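Local coordinates for conserved hypothetical protein (Nitrosomonas europaea, PDB 1XFS), which is of unknown function but belongs to the AHA1 family, and its helix-grip fold probably encloses a pocket that could take an apolar ligand, at residues 129-134 with 151-156; 36-41 with 161-166; 118-121 with 126-129; 78-81 with 85-88. All blocks are in the same frame, centred on the assembly; numbering follows the deposited sequence.

Interaction 1: 129-134 with 151-156; sequences YTACAM and EGWGTT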
loop_
_atom_site.group_PDB
_atom_site.type_symbol
_atom_site.label_atom_id
_atom_site.label_comp_id
_atom_site.label_asym_id
_atom_site.label_seq_id
_atom_site.Cartn_x
_atom_site.Cartn_y
_atom_site.Cartn_z
ATOM N N TYR A 129 -18.074 8.241 12.533
ATOM C CA TYR A 129 -17.484 7.386 11.509
ATOM C C TYR A 129 -17.304 8.130 10.199
ATOM O O TYR A 129 -18.253 8.693 9.660
ATOM C CB TYR A 129 -18.378 6.157 11.287
ATOM C CG TYR A 129 -18.008 5.299 10.090
ATOM C CD1 TYR A 129 -18.384 5.666 8.798
ATOM C CD2 TYR A 129 -17.268 4.131 10.250
ATOM C CE1 TYR A 129 -18.030 4.892 7.694
ATOM C CE2 TYR A 129 -16.909 3.346 9.151
ATOM C CZ TYR A 129 -17.292 3.733 7.878
ATOM O OH TYR A 129 -16.930 2.977 6.785
ATOM N N THR A 130 -16.082 8.126 9.683
ATOM C CA THR A 130 -15.802 8.793 8.425
ATOM C C THR A 130 -15.115 7.789 7.499
ATOM O O THR A 130 -14.105 7.189 7.865
ATOM C CB THR A 130 -14.898 10.030 8.651
ATOM O OG1 THR A 130 -15.561 10.951 9.528
ATOM C CG2 THR A 130 -14.602 10.731 7.336
ATOM N N ALA A 131 -15.684 7.584 6.315
ATOM C CA ALA A 131 -15.113 6.647 5.349
ATOM C C ALA A 131 -14.826 7.347 4.026
ATOM O O ALA A 131 -15.684 8.040 3.481
ATOM C CB ALA A 131 -16.069 5.473 5.118
ATOM N N CYS A 132 -13.610 7.170 3.519
ATOM C CA CYS A 132 -13.216 7.776 2.254
ATOM C C CYS A 132 -12.682 6.687 1.341
ATOM O O CYS A 132 -11.847 5.878 1.751
ATOM C CB CYS A 132 -12.126 8.840 2.464
ATOM S SG CYS A 132 -11.476 9.577 0.923
ATOM N N ALA A 133 -13.188 6.658 0.114
ATOM C CA ALA A 133 -12.745 5.686 -0.874
ATOM C C ALA A 133 -11.927 6.463 -1.891
ATOM O O ALA A 133 -12.439 7.378 -2.546
ATOM C CB ALA A 133 -13.941 5.014 -1.545
HETATM N N MSE A 134 -10.647 6.108 -1.999
HETATM C CA MSE A 134 -9.717 6.773 -2.912
HETATM C C MSE A 134 -9.600 6.001 -4.220
HETATM O O MSE A 134 -9.404 4.788 -4.215
HETATM C CB MSE A 134 -8.330 6.878 -2.267
HETATM C CG MSE A 134 -8.304 7.574 -0.929
HETATM SE SE MSE A 134 -6.523 7.443 -0.150
HETATM C CE MSE A 134 -5.710 8.862 -1.104
ATOM N N GLU A 151 -25.239 5.041 -1.595
ATOM C CA GLU A 151 -26.322 4.221 -1.059
ATOM C C GLU A 151 -25.787 2.933 -0.446
ATOM O O GLU A 151 -26.145 2.571 0.675
ATOM C CB GLU A 151 -27.331 3.863 -2.154
ATOM C CG GLU A 151 -28.504 3.028 -1.648
ATOM C CD GLU A 151 -29.405 2.531 -2.764
ATOM O OE1 GLU A 151 -30.438 1.895 -2.456
ATOM O OE2 GLU A 151 -29.080 2.770 -3.947
ATOM N N GLY A 152 -24.934 2.247 -1.200
ATOM C CA GLY A 152 -24.362 0.997 -0.736
ATOM C C GLY A 152 -23.613 1.126 0.570
ATOM O O GLY A 152 -23.930 0.440 1.541
ATOM N N TRP A 153 -22.610 1.996 0.597
ATOM C CA TRP A 153 -21.824 2.204 1.805
ATOM C C TRP A 153 -22.702 2.717 2.939
ATOM O O TRP A 153 -22.530 2.321 4.090
ATOM C CB TRP A 153 -20.676 3.178 1.525
ATOM C CG TRP A 153 -19.509 2.525 0.831
ATOM C CD1 TRP A 153 -19.543 1.797 -0.326
ATOM C CD2 TRP A 153 -18.141 2.528 1.262
ATOM N NE1 TRP A 153 -18.284 1.346 -0.639
ATOM C CE2 TRP A 153 -17.404 1.780 0.317
ATOM C CE3 TRP A 153 -17.467 3.090 2.355
ATOM C CZ2 TRP A 153 -16.023 1.579 0.431
ATOM C CZ3 TRP A 153 -16.093 2.890 2.469
ATOM C CH2 TRP A 153 -15.387 2.141 1.510
ATOM N N GLY A 154 -23.651 3.588 2.609
ATOM C CA GLY A 154 -24.547 4.113 3.626
ATOM C C GLY A 154 -25.336 3.001 4.294
ATOM O O GLY A 154 -25.531 3.001 5.509
ATOM N N THR A 155 -25.791 2.046 3.490
ATOM C CA THR A 155 -26.549 0.913 3.995
ATOM C C THR A 155 -25.692 0.013 4.882
ATOM O O THR A 155 -26.166 -0.501 5.900
ATOM C CB THR A 155 -27.133 0.074 2.831
ATOM O OG1 THR A 155 -28.116 0.850 2.135
ATOM C CG2 THR A 155 -27.783 -1.201 3.350
ATOM N N THR A 156 -24.429 -0.177 4.512
ATOM C CA THR A 156 -23.566 -1.033 5.318
ATOM C C THR A 156 -23.342 -0.442 6.702
ATOM O O THR A 156 -23.302 -1.172 7.684
ATOM C CB THR A 156 -22.188 -1.302 4.632
ATOM O OG1 THR A 156 -21.421 -0.094 4.568
ATOM C CG2 THR A 156 -22.395 -1.845 3.227
#
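The indole of Trp-153 presents its benzo end to strand 129-134, and Ala-131 meets it at the edge, close to the ring plane, with CB 3.7 Å from CZ3 of Trp-153. Ala-133 and Tyr-129 approach the same ring at a slant: Ala-133 CB stands 4.4 Å from Trp-153 CH2, and Tyr-129 OH the same distance from Trp-153 CZ3. Phe-149, one turn earlier in the helix, meets the indole with planes inclined at about 35°, and Leu-14 of strand 11-18 adds a further apolar neighbour. The contact belongs to the helix-grip fold of the Bet v 1-like clan, in which the long C-terminal helix lies across a curved antiparallel sheet. Here the axes of strand 129-134 and helix 151-156 approach to 11.2 Å and run at 148° to each other, nearer antiparallel than parallel, a separation that the two alanines, with single methyl groups, cannot span and the large indole can. Trp-153 has CG anti to its carbonyl carbon (chi1 -79°), which carries the ring off the helix toward the strand. In the same turn of helix, Thr-156 OG1 donates to Trp-153 O at 2.7 Å.

Interaction 2: 36-41 with 161-166; sequences KKWFVP and EELLKQ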
loop_
_atom_site.group_PDB
_atom_site.type_symbol
_atom_site.label_atom_id
_atom_site.label_comp_id
_atom_site.label_asym_id
_atom_site.label_seq_id
_atom_site.Cartn_x
_atom_site.Cartn_y
_atom_site.Cartn_z
ATOM N N LYS A 36 -18.716 -10.253 8.433
ATOM C CA LYS A 36 -19.576 -11.004 7.531
ATOM C C LYS A 36 -21.062 -10.727 7.724
ATOM O O LYS A 36 -21.887 -11.203 6.944
ATOM C CB LYS A 36 -19.311 -12.502 7.671
ATOM C CG LYS A 36 -19.765 -13.100 8.980
ATOM C CD LYS A 36 -19.500 -14.591 8.987
ATOM C CE LYS A 36 -20.201 -15.271 10.145
ATOM N NZ LYS A 36 -19.783 -14.726 11.459
ATOM N N LYS A 37 -21.404 -9.948 8.743
ATOM C CA LYS A 37 -22.802 -9.636 9.005
ATOM C C LYS A 37 -23.238 -8.213 8.672
ATOM O O LYS A 37 -24.378 -7.845 8.955
ATOM C CB LYS A 37 -23.140 -9.930 10.465
ATOM C CG LYS A 37 -23.080 -11.399 10.813
ATOM C CD LYS A 37 -23.522 -11.633 12.234
ATOM C CE LYS A 37 -23.606 -13.111 12.535
ATOM N NZ LYS A 37 -24.096 -13.336 13.918
ATOM N N TRP A 38 -22.358 -7.415 8.073
ATOM C CA TRP A 38 -22.718 -6.035 7.743
ATOM C C TRP A 38 -21.933 -5.399 6.600
ATOM O O TRP A 38 -22.400 -4.446 5.979
ATOM C CB TRP A 38 -22.545 -5.137 8.973
ATOM C CG TRP A 38 -21.094 -4.873 9.318
ATOM C CD1 TRP A 38 -20.303 -5.592 10.170
ATOM C CD2 TRP A 38 -20.262 -3.830 8.785
ATOM N NE1 TRP A 38 -19.035 -5.062 10.199
ATOM C CE2 TRP A 38 -18.981 -3.980 9.359
ATOM C CE3 TRP A 38 -20.476 -2.785 7.873
ATOM C CZ2 TRP A 38 -17.914 -3.121 9.057
ATOM C CZ3 TRP A 38 -19.417 -1.930 7.570
ATOM C CH2 TRP A 38 -18.150 -2.106 8.164
ATOM N N PHE A 39 -20.739 -5.926 6.337
ATOM C CA PHE A 39 -19.837 -5.394 5.316
ATOM C C PHE A 39 -20.439 -5.185 3.930
ATOM O O PHE A 39 -20.012 -4.295 3.195
ATOM C CB PHE A 39 -18.597 -6.290 5.225
ATOM C CG PHE A 39 -17.420 -5.642 4.562
ATOM C CD1 PHE A 39 -16.815 -4.517 5.123
ATOM C CD2 PHE A 39 -16.896 -6.172 3.388
ATOM C CE1 PHE A 39 -15.698 -3.933 4.522
ATOM C CE2 PHE A 39 -15.779 -5.594 2.779
ATOM C CZ PHE A 39 -15.178 -4.472 3.347
ATOM N N VAL A 40 -21.419 -6.007 3.569
ATOM C CA VAL A 40 -22.073 -5.864 2.276
ATOM C C VAL A 40 -23.556 -5.597 2.507
ATOM O O VAL A 40 -24.157 -6.130 3.440
ATOM C CB VAL A 40 -21.908 -7.130 1.392
ATOM C CG1 VAL A 40 -20.435 -7.324 1.047
ATOM C CG2 VAL A 40 -22.453 -8.355 2.110
ATOM N N PRO A 41 -24.155 -4.741 1.673
ATOM C CA PRO A 41 -25.573 -4.400 1.788
ATOM C C PRO A 41 -26.469 -5.528 1.298
ATOM O O PRO A 41 -26.301 -6.018 0.184
ATOM C CB PRO A 41 -25.690 -3.147 0.928
ATOM C CG PRO A 41 -24.688 -3.408 -0.157
ATOM C CD PRO A 41 -23.507 -3.949 0.613
ATOM N N GLU A 161 -24.297 -0.462 12.691
ATOM C CA GLU A 161 -24.839 0.084 13.928
ATOM C C GLU A 161 -25.902 -0.845 14.505
ATOM O O GLU A 161 -25.965 -1.048 15.716
ATOM C CB GLU A 161 -25.434 1.471 13.684
ATOM C CG GLU A 161 -25.719 2.240 14.970
ATOM C CD GLU A 161 -26.341 3.596 14.719
ATOM O OE1 GLU A 161 -26.477 4.377 15.685
ATOM O OE2 GLU A 161 -26.703 3.879 13.556
ATOM N N GLU A 162 -26.731 -1.412 13.635
ATOM C CA GLU A 162 -27.786 -2.320 14.071
ATOM C C GLU A 162 -27.209 -3.580 14.714
ATOM O O GLU A 162 -27.724 -4.074 15.717
ATOM C CB GLU A 162 -28.670 -2.706 12.882
ATOM C CG GLU A 162 -29.770 -3.696 13.217
ATOM C CD GLU A 162 -30.584 -4.090 12.000
ATOM O OE1 GLU A 162 -30.017 -4.716 11.078
ATOM O OE2 GLU A 162 -31.790 -3.767 11.963
ATOM N N LEU A 163 -26.133 -4.092 14.127
ATOM C CA LEU A 163 -25.474 -5.292 14.622
ATOM C C LEU A 163 -24.846 -5.102 15.997
ATOM O O LEU A 163 -25.050 -5.911 16.905
ATOM C CB LEU A 163 -24.391 -5.733 13.633
ATOM C CG LEU A 163 -23.492 -6.899 14.059
ATOM C CD1 LEU A 163 -24.307 -8.182 14.123
ATOM C CD2 LEU A 163 -22.345 -7.051 13.062
ATOM N N LEU A 164 -24.076 -4.030 16.144
ATOM C CA LEU A 164 -23.392 -3.744 17.400
ATOM C C LEU A 164 -24.338 -3.476 18.563
ATOM O O LEU A 164 -24.024 -3.797 19.710
ATOM C CB LEU A 164 -22.440 -2.562 17.209
ATOM C CG LEU A 164 -21.317 -2.823 16.192
ATOM C CD1 LEU A 164 -20.463 -1.572 16.040
ATOM C CD2 LEU A 164 -20.467 -4.001 16.656
ATOM N N LYS A 165 -25.497 -2.896 18.275
ATOM C CA LYS A 165 -26.458 -2.611 19.332
ATOM C C LYS A 165 -27.076 -3.876 19.927
ATOM O O LYS A 165 -27.307 -3.948 21.133
ATOM C CB LYS A 165 -27.562 -1.687 18.814
ATOM C CG LYS A 165 -27.099 -0.259 18.594
ATOM C CD LYS A 165 -28.239 0.631 18.145
ATOM C CE LYS A 165 -27.777 2.066 17.978
ATOM N NZ LYS A 165 -28.874 2.930 17.461
ATOM N N GLN A 166 -27.331 -4.877 19.090
ATOM C CA GLN A 166 -27.934 -6.117 19.568
ATOM C C GLN A 166 -26.928 -7.143 20.077
ATOM O O GLN A 166 -27.282 -8.037 20.846
ATOM C CB GLN A 166 -28.794 -6.736 18.467
ATOM C CG GLN A 166 -29.964 -5.857 18.053
ATOM C CD GLN A 166 -30.826 -5.441 19.235
ATOM O OE1 GLN A 166 -31.421 -6.281 19.912
ATOM N NE2 GLN A 166 -30.894 -4.136 19.488
#
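Leu-163 holds CG anti to its backbone N (chi1 174°), which sends both methyls out from the helix toward Lys-37 and Trp-38, while Trp-38 has CG between its own N and carbonyl carbon (chi1 73°), a tight position that swings the indole toward the helix. Segment 36-41 lies in the loop between helix 32-35 and strand 45-51 in this helix-grip fold, and the contact fastens that loop to the C-terminal helix 149-167, 120 residues further along the chain. The two branches of the leucine divide the work. CD2 lies 3.8 Å from Trp-38 CD1, approaching the ring obliquely, and also 4.0 Å from Lys-37 CB; CD1 rests instead against Lys-37 CD. The forked end of leucine can reach a ring and an aliphatic chain at once, crossing each at about a right angle. Lysine suits this exposed border of the contact: its methylenes, extended beyond CG, pack on the leucine while the ammonium end leads away from the helix. Trp-38 NE1 donates to Gly-28 O in helix 22-30, and the Trp-38 side chain also touches Gln-159 and Leu-160 of the C-terminal helix. Phe-39 CD1 covers one face of that indole, 4.1 Å from its plane and nearer the ring's border than its centre.

Interaction 3: 118-121 with 126-129; sequences IELQ and GTRY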
loop_
_atom_site.group_PDB
_atom_site.type_symbol
_atom_site.label_atom_id
_atom_site.label_comp_id
_atom_site.label_asym_id
_atom_site.label_seq_id
_atom_site.Cartn_x
_atom_site.Cartn_y
_atom_site.Cartn_z
ATOM N N ILE A 118 -10.693 4.620 6.862
ATOM C CA ILE A 118 -11.773 4.700 7.829
ATOM C C ILE A 118 -11.245 5.381 9.081
ATOM O O ILE A 118 -10.275 4.920 9.669
ATOM C CB ILE A 118 -12.284 3.296 8.219
ATOM C CG1 ILE A 118 -12.740 2.533 6.978
ATOM C CG2 ILE A 118 -13.406 3.421 9.234
ATOM C CD1 ILE A 118 -13.776 3.260 6.142
ATOM N N GLU A 119 -11.866 6.486 9.478
ATOM C CA GLU A 119 -11.427 7.191 10.672
ATOM C C GLU A 119 -12.530 7.214 11.716
ATOM O O GLU A 119 -13.689 7.451 11.391
ATOM C CB GLU A 119 -10.997 8.620 10.330
ATOM C CG GLU A 119 -9.767 8.692 9.448
ATOM C CD GLU A 119 -9.263 10.107 9.259
ATOM O OE1 GLU A 119 -8.196 10.278 8.628
ATOM O OE2 GLU A 119 -9.931 11.048 9.737
ATOM N N LEU A 120 -12.164 6.961 12.969
ATOM C CA LEU A 120 -13.138 6.952 14.055
ATOM C C LEU A 120 -12.796 8.011 15.090
ATOM O O LEU A 120 -11.624 8.303 15.347
ATOM C CB LEU A 120 -13.165 5.593 14.749
ATOM C CG LEU A 120 -13.466 4.352 13.915
ATOM C CD1 LEU A 120 -13.387 3.127 14.809
ATOM C CD2 LEU A 120 -14.851 4.470 13.287
ATOM N N GLN A 121 -13.829 8.583 15.688
ATOM C CA GLN A 121 -13.629 9.597 16.703
ATOM C C GLN A 121 -14.727 9.441 17.740
ATOM O O GLN A 121 -15.909 9.495 17.414
ATOM C CB GLN A 121 -13.684 10.987 16.070
ATOM C CG GLN A 121 -13.416 12.140 17.028
ATOM C CD GLN A 121 -13.413 13.485 16.318
ATOM O OE1 GLN A 121 -12.563 13.745 15.463
ATOM N NE2 GLN A 121 -14.369 14.342 16.664
ATOM N N GLY A 126 -21.523 8.481 21.164
ATOM C CA GLY A 126 -21.105 7.290 20.444
ATOM C C GLY A 126 -19.796 7.436 19.699
ATOM O O GLY A 126 -18.767 7.761 20.293
ATOM N N THR A 127 -19.832 7.189 18.393
ATOM C CA THR A 127 -18.632 7.289 17.574
ATOM C C THR A 127 -18.919 7.965 16.243
ATOM O O THR A 127 -19.930 7.684 15.594
ATOM C CB THR A 127 -18.032 5.899 17.266
ATOM O OG1 THR A 127 -17.896 5.156 18.480
ATOM C CG2 THR A 127 -16.655 6.046 16.615
ATOM N N ARG A 128 -18.029 8.866 15.843
ATOM C CA ARG A 128 -18.165 9.548 14.569
ATOM C C ARG A 128 -17.387 8.687 13.578
ATOM O O ARG A 128 -16.200 8.418 13.775
ATOM C CB ARG A 128 -17.581 10.959 14.645
ATOM C CG ARG A 128 -17.699 11.752 13.354
ATOM C CD ARG A 128 -17.450 13.223 13.615
ATOM N NE ARG A 128 -18.358 13.726 14.642
ATOM C CZ ARG A 128 -18.398 14.984 15.062
ATOM N NH1 ARG A 128 -17.577 15.886 14.542
ATOM N NH2 ARG A 128 -19.265 15.342 16.002
ATOM N N TYR A 129 -18.074 8.241 12.533
ATOM C CA TYR A 129 -17.484 7.386 11.509
ATOM C C TYR A 129 -17.304 8.130 10.199
ATOM O O TYR A 129 -18.253 8.693 9.660
ATOM C CB TYR A 129 -18.378 6.157 11.287
ATOM C CG TYR A 129 -18.008 5.299 10.090
ATOM C CD1 TYR A 129 -18.384 5.666 8.798
ATOM C CD2 TYR A 129 -17.268 4.131 10.250
ATOM C CE1 TYR A 129 -18.030 4.892 7.694
ATOM C CE2 TYR A 129 -16.909 3.346 9.151
ATOM C CZ TYR A 129 -17.292 3.733 7.878
ATOM O OH TYR A 129 -16.930 2.977 6.785
#
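Gln-121 and Arg-128 exchange both of their backbone N-H groups and carbonyls. Arg-128 N donates to Gln-121 O at 2.7 Å in an almost straight bond (178° at the hydrogen), and Gln-121 N returns a longer, more bent one to Arg-128 O at 3.1 Å. Each carbonyl also receives a CA-H contact, from Thr-127 CA to Gln-121 O and from Leu-120 CA to Arg-128 O. Backbone groups turned outward are bonded too, Leu-120 to Lys-84 on one flank, Thr-127 and Tyr-129 to Leu-18 and Arg-16 on the other. Two polar side chains find partners outside the hairpin segments: Thr-127 OG1 bonds to Val-20 O, and Arg-128 NE forms a salt bridge with Glu-17 OE1. Gln-121 NE2 merely lies over one face of the Arg-128 guanidinium, 4.1 Å from NH1. This is an antiparallel beta hairpin between strands 115-122 and 127-134, adjacent in the curved sheet of the helix-grip fold. On the apolar side, where helix 22-30 packs on Ile-118, Leu-120 and Thr-127, the Tyr-129 ring runs along the neighbouring strand. Its CE2 lies 3.5 Å from Ile-118 CG2 and its CD2 3.9 Å from Leu-120 CD2, while OH, 3.2 Å from Ile-118 CD1, uses the full length of tyrosine. Replacing it with an alanine would probably open a gap beside Ile-118 and Leu-120.

Interaction 4: 78-81 with 85-88; sequences LEVT and RLIW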
loop_
_atom_site.group_PDB
_atom_site.type_symbol
_atom_site.label_atom_id
_atom_site.label_comp_id
_atom_site.label_asym_id
_atom_site.label_seq_id
_atom_site.Cartn_x
_atom_site.Cartn_y
_atom_site.Cartn_z
ATOM N N LEU A 78 -3.007 -1.393 5.226
ATOM C CA LEU A 78 -1.878 -0.478 5.128
ATOM C C LEU A 78 -1.583 0.226 6.443
ATOM O O LEU A 78 -0.436 0.555 6.740
ATOM C CB LEU A 78 -2.145 0.560 4.047
ATOM C CG LEU A 78 -2.430 -0.010 2.662
ATOM C CD1 LEU A 78 -2.761 1.134 1.704
ATOM C CD2 LEU A 78 -1.209 -0.787 2.150
ATOM N N GLU A 79 -2.630 0.487 7.217
ATOM C CA GLU A 79 -2.481 1.130 8.510
ATOM C C GLU A 79 -3.536 0.582 9.454
ATOM O O GLU A 79 -4.701 0.428 9.080
ATOM C CB GLU A 79 -2.634 2.656 8.410
ATOM C CG GLU A 79 -2.529 3.335 9.782
ATOM C CD GLU A 79 -2.755 4.835 9.754
ATOM O OE1 GLU A 79 -3.147 5.390 10.801
ATOM O OE2 GLU A 79 -2.524 5.474 8.701
ATOM N N VAL A 80 -3.107 0.277 10.671
ATOM C CA VAL A 80 -3.994 -0.230 11.703
ATOM C C VAL A 80 -3.664 0.539 12.967
ATOM O O VAL A 80 -2.727 0.196 13.691
ATOM C CB VAL A 80 -3.785 -1.739 11.963
ATOM C CG1 VAL A 80 -4.779 -2.229 13.011
ATOM C CG2 VAL A 80 -3.966 -2.526 10.664
ATOM N N THR A 81 -4.416 1.604 13.216
ATOM C CA THR A 81 -4.209 2.419 14.404
ATOM C C THR A 81 -5.447 2.157 15.248
ATOM O O THR A 81 -6.526 2.680 14.984
ATOM C CB THR A 81 -4.053 3.902 13.999
ATOM O OG1 THR A 81 -2.957 4.019 13.078
ATOM C CG2 THR A 81 -3.752 4.771 15.214
ATOM N N ARG A 85 -7.843 4.616 13.216
ATOM C CA ARG A 85 -7.774 4.617 11.762
ATOM C C ARG A 85 -7.455 3.255 11.159
ATOM O O ARG A 85 -6.553 2.556 11.608
ATOM C CB ARG A 85 -6.731 5.643 11.292
ATOM C CG ARG A 85 -6.734 5.861 9.784
ATOM C CD ARG A 85 -5.641 6.813 9.319
ATOM N NE ARG A 85 -5.829 8.179 9.793
ATOM C CZ ARG A 85 -5.254 8.686 10.880
ATOM N NH1 ARG A 85 -4.444 7.940 11.620
ATOM N NH2 ARG A 85 -5.486 9.948 11.228
ATOM N N LEU A 86 -8.222 2.886 10.139
ATOM C CA LEU A 86 -8.026 1.632 9.440
ATOM C C LEU A 86 -7.943 1.951 7.957
ATOM O O LEU A 86 -8.800 2.642 7.415
ATOM C CB LEU A 86 -9.199 0.687 9.693
ATOM C CG LEU A 86 -9.053 -0.720 9.117
ATOM C CD1 LEU A 86 -7.857 -1.429 9.761
ATOM C CD2 LEU A 86 -10.332 -1.499 9.395
ATOM N N ILE A 87 -6.895 1.469 7.309
ATOM C CA ILE A 87 -6.728 1.704 5.882
ATOM C C ILE A 87 -6.407 0.404 5.188
ATOM O O ILE A 87 -5.513 -0.324 5.618
ATOM C CB ILE A 87 -5.566 2.686 5.581
ATOM C CG1 ILE A 87 -5.819 4.047 6.263
ATOM C CG2 ILE A 87 -5.419 2.873 4.061
ATOM C CD1 ILE A 87 -4.747 5.103 5.967
ATOM N N TRP A 88 -7.155 0.085 4.135
ATOM C CA TRP A 88 -6.877 -1.128 3.368
ATOM C C TRP A 88 -6.999 -0.770 1.897
ATOM O O TRP A 88 -7.634 0.224 1.541
ATOM C CB TRP A 88 -7.839 -2.269 3.744
ATOM C CG TRP A 88 -9.280 -2.030 3.425
ATOM C CD1 TRP A 88 -9.909 -2.250 2.230
ATOM C CD2 TRP A 88 -10.279 -1.532 4.318
ATOM N NE1 TRP A 88 -11.238 -1.920 2.329
ATOM C CE2 TRP A 88 -11.491 -1.476 3.595
ATOM C CE3 TRP A 88 -10.268 -1.128 5.658
ATOM C CZ2 TRP A 88 -12.683 -1.024 4.172
ATOM C CZ3 TRP A 88 -11.454 -0.681 6.230
ATOM C CH2 TRP A 88 -12.645 -0.633 5.486
#
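A beta hairpin with a classic bulge joins strands 70-81 and 85-89 in the antiparallel sheet of the helix-grip fold: Leu-78 and Glu-79 both face Ile-87. Ile-87 O takes a straight bond from Leu-78 N at 2.8 Å and only a weak one from Glu-79 N. Near the turn, Thr-81 and Arg-85 form a regular hydrogen-bonded pair, with Thr-81 N to Arg-85 O at 2.8 Å and Arg-85 N to Thr-81 O at 2.9 Å. Val-80 and Leu-86, branched and apolar, lie side by side on the face where Trp-26 of helix 22-30 covers them. Tyr-96 of the second subunit packs on Leu-78 and Ile-87. The face of Glu-79, Thr-81, Arg-85 and Ile-87 carries an ion pair. Glu-79 reaches out extended, with CG anti to its backbone N (chi1 178°), to bring OE1 beside Arg-85, whose chain bends at chi3 to meet it. The bridge from Arg-85 NH1 to Glu-79 OE1 is 3.0 Å long and uses the syn lone pair, although carboxylate and guanidinium planes are 52° apart. Arg-85 NE also makes a long, weak ion pair with Glu-119 OE1. An alanine in place of Glu-79 would probably leave Arg-85 NH1 without its charged mate and the Thr-81 hydroxyl without its acceptor. On the anti lone pair of Glu-79 OE1, Thr-81 OG1 donates at 2.7 Å.

In the fold
Along the chain the hairpin of interaction 4 comes first, then that of interaction 3, then interaction 1, which shares Tyr-129 with interaction 3; interaction 2 spans them all, from residue 36 to residue 166. Interactions 1, 3 and 4 reach one antiparallel sheet. The two hairpins, with centres about 13 Å apart, are joined where strand 85-89 neighbours strand 115-122, Ile-118 N probably bonding to Leu-86 O. Interactions 1 and 2 both use helix 149-167, and Thr-156 packs against Trp-38 and Pro-41. Interactions 2 and 4 have centres about 20 Å apart, yet Phe-39 touches Trp-88. Sheet, C-terminal helix and loop 36-41 are thus tied together, consistent with the Bet v 1-like architecture.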